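Malarial CLPB2 atpase/hsp101 protein (Plasmodium falciparum, PDB 4IRF) probably couples ATP hydrolysis to the unfolding and translocation of proteins, and is represented here by its N-terminal cargo-binding domain. Local coordinates at residues H39-L44 and N128-E133; S51-E56 and H116-L121; A98-A103 and P110-E115. All coordinates share one frame; numbering follows the deposited sequence.

In the fold
Helix 37-46, near the N terminus, opens the outermost of three nested loops in this Clp N-terminal domain, an example of a helical chain folding back on itself. From there, residues 39-44, 51-56 and 98-103 come in turn and are answered in reverse order. Interaction 3 closes first, when 110-115 turns back on helix 91-106. Interaction 2 follows as 116-121 meets helix 48-56, and interaction 1 closes the longest loop as 128-133 reaches helix 37-46. No loop crosses another. Helix 114-121 serves interactions 2 and 3, whose centres lie about 12 Å apart. Leu-44 of helix 37-46 ties the three contacts together, touching both Phe-54 and Val-114.

Interaction 1 of 3, residues H39-L44 and N128-E133; sequences HILSAL and NEIFNE
Leu-41 meets Phe-131 and Ile-130 in the interior of the all-helical Clp N-terminal domain, an example of two helices far apart in sequence meeting through a few apolar side chains. The contact joins helix 37-46 to helix 125-133. Their backbones stay well apart, with Leu-41 CA 9.9 Å from Ile-130 CA, and the side chains bridge the distance.

The aliphatic-aromatic part is the closer one. Leu-41 carries its CG opposite the backbone nitrogen (chi1 177°), an orientation that brings both of its methyls to the phenyl ring. Phe-131 leaves its own helix less directly, and its ring then extends past the leucine, the two side chains sliding by one another in opposite directions. Leu-41 CD1 lies at the ring edge, close to the ring plane, so the face of the phenyl group is not what this methyl meets.

The aliphatic part is looser: Leu-41 CD2 stands 4.4 Å from Ile-130 CD1. Ile-130 also rests on Leu-64 of helix 61-74, so a third helix adjoins the same apolar patch. The two leucine methyls share one ring carbon as their nearest, Phe-131 CE1 being 3.7 Å from Leu-41 CD1 at the edge and 4.0 Å from Leu-41 CD2, which stands well above the ring plane.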
# COMPACT_ATOMS: atom_id res chain seq x y z
N HIS A 39 6.76 1.47 2.78
CA HIS A 39 6.14 2.18 3.89
C HIS A 39 4.63 2.26 3.79
O HIS A 39 3.93 2.19 4.80
CB HIS A 39 6.70 3.60 4.00
CG HIS A 39 8.18 3.63 4.11
ND1 HIS A 39 8.98 4.47 3.35
CD2 HIS A 39 9.02 2.93 4.92
CE1 HIS A 39 10.24 4.24 3.66
NE2 HIS A 39 10.29 3.32 4.62
N ILE A 40 4.14 2.44 2.56
CA ILE A 40 2.72 2.47 2.33
C ILE A 40 2.13 1.09 2.59
O ILE A 40 1.06 1.01 3.19
CB ILE A 40 2.38 2.91 0.91
CG1 ILE A 40 2.87 4.36 0.73
CG2 ILE A 40 0.87 2.80 0.68
CD1 ILE A 40 2.54 4.89 -0.65
N LEU A 41 2.85 0.06 2.13
CA LEU A 41 2.39 -1.35 2.39
C LEU A 41 2.26 -1.61 3.91
O LEU A 41 1.24 -2.17 4.35
CB LEU A 41 3.29 -2.37 1.69
CG LEU A 41 2.86 -3.80 2.02
CD1 LEU A 41 1.44 -4.07 1.59
CD2 LEU A 41 3.81 -4.79 1.42
N SER A 42 3.25 -1.17 4.69
CA SER A 42 3.20 -1.35 6.15
C SER A 42 1.91 -0.76 6.69
O SER A 42 1.15 -1.40 7.42
CB SER A 42 4.39 -0.67 6.81
OG SER A 42 4.34 -0.78 8.23
N ALA A 43 1.62 0.48 6.27
CA ALA A 43 0.41 1.19 6.67
C ALA A 43 -0.90 0.50 6.22
O ALA A 43 -1.90 0.48 6.94
CB ALA A 43 0.46 2.64 6.14
N LEU A 44 -0.89 -0.02 5.00
CA LEU A 44 -2.08 -0.62 4.42
C LEU A 44 -2.38 -1.90 5.20
O LEU A 44 -3.51 -2.07 5.66
CB LEU A 44 -1.84 -0.86 2.93
CG LEU A 44 -3.09 -1.21 2.12
CD1 LEU A 44 -2.98 -0.69 0.70
CD2 LEU A 44 -3.23 -2.72 2.10
N ASN A 128 6.42 -6.31 -4.42
CA ASN A 128 5.95 -7.44 -5.19
C ASN A 128 6.60 -8.77 -4.78
O ASN A 128 5.97 -9.81 -4.87
CB ASN A 128 6.09 -7.24 -6.68
CG ASN A 128 5.09 -8.05 -7.44
OD1 ASN A 128 3.88 -7.89 -7.24
ND2 ASN A 128 5.56 -8.96 -8.28
N GLU A 129 7.85 -8.71 -4.33
CA GLU A 129 8.52 -9.90 -3.78
C GLU A 129 7.70 -10.40 -2.61
O GLU A 129 7.35 -11.59 -2.50
CB GLU A 129 9.97 -9.57 -3.39
CG GLU A 129 10.90 -9.46 -4.63
CD GLU A 129 12.25 -8.78 -4.38
OE1 GLU A 129 12.55 -8.35 -3.24
OE2 GLU A 129 13.04 -8.69 -5.35
N ILE A 130 7.32 -9.48 -1.74
CA ILE A 130 6.55 -9.84 -0.56
C ILE A 130 5.21 -10.47 -0.94
O ILE A 130 4.86 -11.54 -0.43
CB ILE A 130 6.32 -8.63 0.35
CG1 ILE A 130 7.67 -8.21 0.98
CG2 ILE A 130 5.26 -8.95 1.40
CD1 ILE A 130 7.62 -6.91 1.73
N PHE A 131 4.46 -9.80 -1.81
CA PHE A 131 3.18 -10.35 -2.29
C PHE A 131 3.35 -11.78 -2.83
O PHE A 131 2.54 -12.65 -2.53
CB PHE A 131 2.58 -9.46 -3.39
CG PHE A 131 1.98 -8.16 -2.87
CD1 PHE A 131 1.89 -7.91 -1.51
CD2 PHE A 131 1.49 -7.20 -3.75
CE1 PHE A 131 1.35 -6.72 -1.04
CE2 PHE A 131 0.91 -6.00 -3.28
CZ PHE A 131 0.84 -5.76 -1.92
N ASN A 132 4.41 -12.02 -3.60
CA ASN A 132 4.57 -13.33 -4.23
C ASN A 132 4.90 -14.40 -3.19
O ASN A 132 4.66 -15.59 -3.42
CB ASN A 132 5.59 -13.28 -5.36
CG ASN A 132 4.97 -12.92 -6.71
OD1 ASN A 132 3.83 -13.29 -7.01
ND2 ASN A 132 5.73 -12.20 -7.53
N GLU A 133 5.40 -13.97 -2.04
CA GLU A 133 5.75 -14.90 -0.97
C GLU A 133 4.58 -15.22 -0.05
O GLU A 133 4.60 -16.23 0.67
CB GLU A 133 6.94 -14.39 -0.16
CG GLU A 133 8.28 -14.65 -0.84
CD GLU A 133 8.42 -16.08 -1.34
OE1 GLU A 133 7.92 -17.03 -0.68
OE2 GLU A 133 9.04 -16.27 -2.41

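Interaction 2 of 3, residues S51-E56 and H116-L121; sequences STLFKE and HLLSGL
Leu-53 and Phe-54, consecutive on helix 48-56, both close on Leu-118 of helix 114-121, so a single leucine is shared between two neighbours of one helix. The pairing is wholly apolar. The helices keep a wide spacing here, Leu-53 CA lying 10.0 Å from Leu-118 CA, and side-chain length fills the interval.

Leu-53 comes first along the chain. It points at the partner helix, as Leu-118 points back, and the two meet tip to tip through single methyls, with 4.0 Å between Leu-53 CD2 and Leu-118 CD2. At the main chain, Leu-53 O accepts a hydrogen bond from the side-chain amide of Asn-57 further along.

Phe-54 follows and approaches from the flank. Its CG sits beside the backbone nitrogen (chi1 -82°); the bond leaving the backbone is not aimed at the partner helix, and the ring covers the remaining distance. The other methyl of Leu-118 receives it: Phe-54 CZ lies 3.6 Å from Leu-118 CD1, and Phe-54 CE1 4.0 Å from the same Leu-118 CD1. The fork of Leu-118 thus divides its work, one branch for the leucine and one for the phenyl ring.

Around these three side chains the all-helical Clp N-terminal domain closes in: Phe-54 also packs on Ala-45 of helix 37-46, Leu-118 on Ile-141 of helix 138-151, and the neighbouring Leu-117 on Thr-96 and Leu-97 of helix 91-106.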
# COMPACT_ATOMS: atom_id res chain seq x y z
N SER A 51 -6.45 -4.56 6.58
CA SER A 51 -6.26 -5.81 7.33
C SER A 51 -7.39 -6.80 7.05
O SER A 51 -7.17 -7.99 6.89
CB SER A 51 -6.11 -5.54 8.83
OG SER A 51 -7.21 -4.81 9.35
N THR A 52 -8.60 -6.27 7.00
CA THR A 52 -9.76 -7.05 6.59
C THR A 52 -9.62 -7.59 5.16
O THR A 52 -9.96 -8.74 4.88
CB THR A 52 -11.00 -6.20 6.67
OG1 THR A 52 -11.15 -5.72 8.02
CG2 THR A 52 -12.23 -7.00 6.26
N LEU A 53 -9.12 -6.75 4.25
CA LEU A 53 -8.90 -7.19 2.89
C LEU A 53 -7.98 -8.41 2.79
O LEU A 53 -8.29 -9.38 2.09
CB LEU A 53 -8.33 -6.05 2.04
CG LEU A 53 -8.57 -6.31 0.55
CD1 LEU A 53 -9.92 -5.71 0.14
CD2 LEU A 53 -7.44 -5.78 -0.29
N PHE A 54 -6.85 -8.36 3.50
CA PHE A 54 -5.86 -9.41 3.44
C PHE A 54 -6.42 -10.68 4.07
O PHE A 54 -6.15 -11.78 3.59
CB PHE A 54 -4.59 -8.99 4.19
CG PHE A 54 -3.66 -8.13 3.37
CD1 PHE A 54 -3.24 -8.52 2.12
CD2 PHE A 54 -3.23 -6.90 3.86
CE1 PHE A 54 -2.38 -7.70 1.36
CE2 PHE A 54 -2.39 -6.08 3.11
CZ PHE A 54 -1.96 -6.49 1.87
N LYS A 55 -7.20 -10.50 5.13
CA LYS A 55 -7.82 -11.63 5.84
C LYS A 55 -8.70 -12.43 4.87
O LYS A 55 -8.52 -13.65 4.70
CB LYS A 55 -8.64 -11.12 7.03
N GLU A 56 -9.61 -11.73 4.21
CA GLU A 56 -10.52 -12.35 3.25
C GLU A 56 -9.85 -13.06 2.09
O GLU A 56 -10.45 -13.90 1.42
CB GLU A 56 -11.45 -11.29 2.67
CG GLU A 56 -12.36 -10.66 3.67
CD GLU A 56 -13.28 -9.68 3.01
OE1 GLU A 56 -13.23 -9.59 1.76
OE2 GLU A 56 -14.05 -8.99 3.72
N HIS A 116 -7.18 -0.38 -5.02
CA HIS A 116 -6.50 0.26 -6.15
C HIS A 116 -5.07 0.64 -5.77
O HIS A 116 -4.14 0.46 -6.55
CB HIS A 116 -7.31 1.48 -6.61
CG HIS A 116 -8.72 1.11 -6.94
ND1 HIS A 116 -9.80 1.63 -6.26
CD2 HIS A 116 -9.22 0.23 -7.84
CE1 HIS A 116 -10.92 1.10 -6.75
NE2 HIS A 116 -10.59 0.25 -7.71
N LEU A 117 -4.91 1.09 -4.53
CA LEU A 117 -3.60 1.35 -3.97
C LEU A 117 -2.83 0.05 -3.91
O LEU A 117 -1.63 -0.01 -4.28
CB LEU A 117 -3.75 2.01 -2.59
CG LEU A 117 -2.50 2.46 -1.89
CD1 LEU A 117 -1.70 3.44 -2.76
CD2 LEU A 117 -2.91 3.12 -0.61
N LEU A 118 -3.50 -1.04 -3.50
CA LEU A 118 -2.85 -2.34 -3.45
C LEU A 118 -2.31 -2.72 -4.84
O LEU A 118 -1.16 -3.16 -4.98
CB LEU A 118 -3.81 -3.42 -2.88
CG LEU A 118 -3.14 -4.77 -2.61
CD1 LEU A 118 -2.42 -4.76 -1.29
CD2 LEU A 118 -4.19 -5.87 -2.65
N SER A 119 -3.11 -2.48 -5.89
CA SER A 119 -2.69 -2.81 -7.23
C SER A 119 -1.46 -1.98 -7.62
O SER A 119 -0.49 -2.49 -8.18
CB SER A 119 -3.84 -2.54 -8.21
OG SER A 119 -3.43 -2.85 -9.52
N GLY A 120 -1.50 -0.70 -7.27
CA GLY A 120 -0.37 0.18 -7.55
C GLY A 120 0.91 -0.24 -6.85
O GLY A 120 2.00 -0.28 -7.45
N LEU A 121 0.77 -0.62 -5.59
CA LEU A 121 1.92 -1.08 -4.80
C LEU A 121 2.59 -2.31 -5.39
O LEU A 121 3.79 -2.52 -5.25
CB LEU A 121 1.46 -1.37 -3.38
CG LEU A 121 1.15 -0.14 -2.56
CD1 LEU A 121 0.49 -0.59 -1.25
CD2 LEU A 121 2.46 0.68 -2.29

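Interaction 3 of 3, residues A98-A103 and P110-E115; sequences ALAEAA and PKVDVE
Val-112 lies against Ala-100 and Glu-101 of helix 91-106, illustrating how a connecting segment can fold back on the helix it has just left. The approach is close, with Glu-101 CA and Val-112 CA, the nearest such pair, 6.1 Å apart.

The apolar contacts use both branches of the valine. Val-112 CG1, trans to N (chi1 -176°), sits 3.8 Å from Ala-100 CB. Val-112 CG2 lies 3.9 Å from Glu-101 CG, touching the aliphatic base of that side chain where the two pass at a slant. The acidic end of Glu-101 is directed elsewhere, OE2 being hydrogen-bonded to Tyr-12 OH.

Polar interactions fix the segment itself. Asp-113, just ahead of helix 114-121, accepts a short local bond from the adjacent amide, with 2.6 Å from Val-114 N to Asp-113 OD1; the donor comes from the anti side, 21° out of the carboxylate plane, and this is not a capping bond. Asp-113 OD2 forms salt bridges with Arg-15 and Lys-148. The main chain of Val-112 bonds to that of Lys-11 and Leu-13, joining it to the segment ahead of helix 14-29.

The arrangement is that of a turn linking two successive helices of the Clp N-terminal domain, its valine packed on the first helix and an aspartate occupying the N-cap position of the second without a side-chain capping bond.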
# COMPACT_ATOMS: atom_id res chain seq x y z
N ALA A 98 -0.09 6.95 -9.55
CA ALA A 98 -0.51 6.98 -10.95
C ALA A 98 -1.13 5.65 -11.37
O ALA A 98 -2.15 5.61 -12.07
CB ALA A 98 0.66 7.35 -11.87
N LEU A 99 -0.52 4.54 -10.94
CA LEU A 99 -1.07 3.23 -11.25
C LEU A 99 -2.38 2.94 -10.49
O LEU A 99 -3.33 2.38 -11.07
CB LEU A 99 -0.01 2.17 -10.96
CG LEU A 99 1.20 2.19 -11.87
CD1 LEU A 99 2.27 1.33 -11.27
CD2 LEU A 99 0.78 1.62 -13.23
N ALA A 100 -2.46 3.33 -9.23
CA ALA A 100 -3.72 3.25 -8.48
C ALA A 100 -4.86 3.98 -9.15
O ALA A 100 -5.97 3.45 -9.28
CB ALA A 100 -3.53 3.78 -7.04
N GLU A 101 -4.58 5.20 -9.59
CA GLU A 101 -5.55 5.99 -10.33
C GLU A 101 -5.94 5.32 -11.64
O GLU A 101 -7.13 5.28 -11.98
CB GLU A 101 -4.98 7.40 -10.59
CG GLU A 101 -4.98 8.27 -9.34
CD GLU A 101 -4.23 9.59 -9.53
OE1 GLU A 101 -4.38 10.22 -10.61
OE2 GLU A 101 -3.48 9.98 -8.61
N ALA A 102 -4.97 4.77 -12.35
CA ALA A 102 -5.29 4.08 -13.60
C ALA A 102 -6.16 2.85 -13.37
O ALA A 102 -7.07 2.56 -14.18
CB ALA A 102 -4.00 3.69 -14.37
N ALA A 103 -5.85 2.10 -12.31
CA ALA A 103 -6.61 0.90 -11.99
C ALA A 103 -8.03 1.26 -11.58
O ALA A 103 -8.97 0.58 -11.99
CB ALA A 103 -5.94 0.09 -10.88
N PRO A 110 -15.07 5.91 -9.32
CA PRO A 110 -14.82 7.36 -9.36
C PRO A 110 -13.86 7.80 -8.25
O PRO A 110 -13.35 8.93 -8.30
CB PRO A 110 -16.21 7.95 -9.15
CG PRO A 110 -16.91 6.93 -8.29
CD PRO A 110 -16.36 5.58 -8.69
N LYS A 111 -13.60 6.92 -7.28
CA LYS A 111 -12.57 7.18 -6.27
C LYS A 111 -11.50 6.09 -6.19
O LYS A 111 -11.75 4.91 -6.51
CB LYS A 111 -13.20 7.34 -4.89
CG LYS A 111 -14.50 8.12 -4.84
CD LYS A 111 -14.26 9.62 -4.85
CE LYS A 111 -15.54 10.35 -4.44
NZ LYS A 111 -15.30 11.81 -4.43
N VAL A 112 -10.32 6.48 -5.69
CA VAL A 112 -9.23 5.56 -5.48
C VAL A 112 -9.36 4.94 -4.08
O VAL A 112 -9.29 5.64 -3.08
CB VAL A 112 -7.86 6.25 -5.64
CG1 VAL A 112 -6.73 5.24 -5.51
CG2 VAL A 112 -7.77 6.93 -7.01
N ASP A 113 -9.60 3.63 -4.02
CA ASP A 113 -9.79 2.92 -2.76
C ASP A 113 -8.55 2.09 -2.44
O ASP A 113 -7.57 2.05 -3.19
CB ASP A 113 -11.04 2.02 -2.84
CG ASP A 113 -11.68 1.77 -1.48
OD1 ASP A 113 -10.97 1.80 -0.46
OD2 ASP A 113 -12.91 1.53 -1.42
N VAL A 114 -8.59 1.39 -1.32
CA VAL A 114 -7.46 0.59 -0.88
C VAL A 114 -7.04 -0.50 -1.85
O VAL A 114 -5.86 -0.76 -1.99
CB VAL A 114 -7.75 -0.01 0.53
CG1 VAL A 114 -6.55 -0.73 1.05
CG2 VAL A 114 -8.10 1.10 1.48
N GLU A 115 -8.00 -1.15 -2.52
CA GLU A 115 -7.64 -2.20 -3.48
C GLU A 115 -6.86 -1.61 -4.65
O GLU A 115 -6.02 -2.29 -5.24
CB GLU A 115 -8.90 -2.85 -4.06
CG GLU A 115 -9.72 -3.64 -3.04
CD GLU A 115 -10.71 -2.80 -2.24
OE1 GLU A 115 -10.63 -1.54 -2.23
OE2 GLU A 115 -11.59 -3.42 -1.58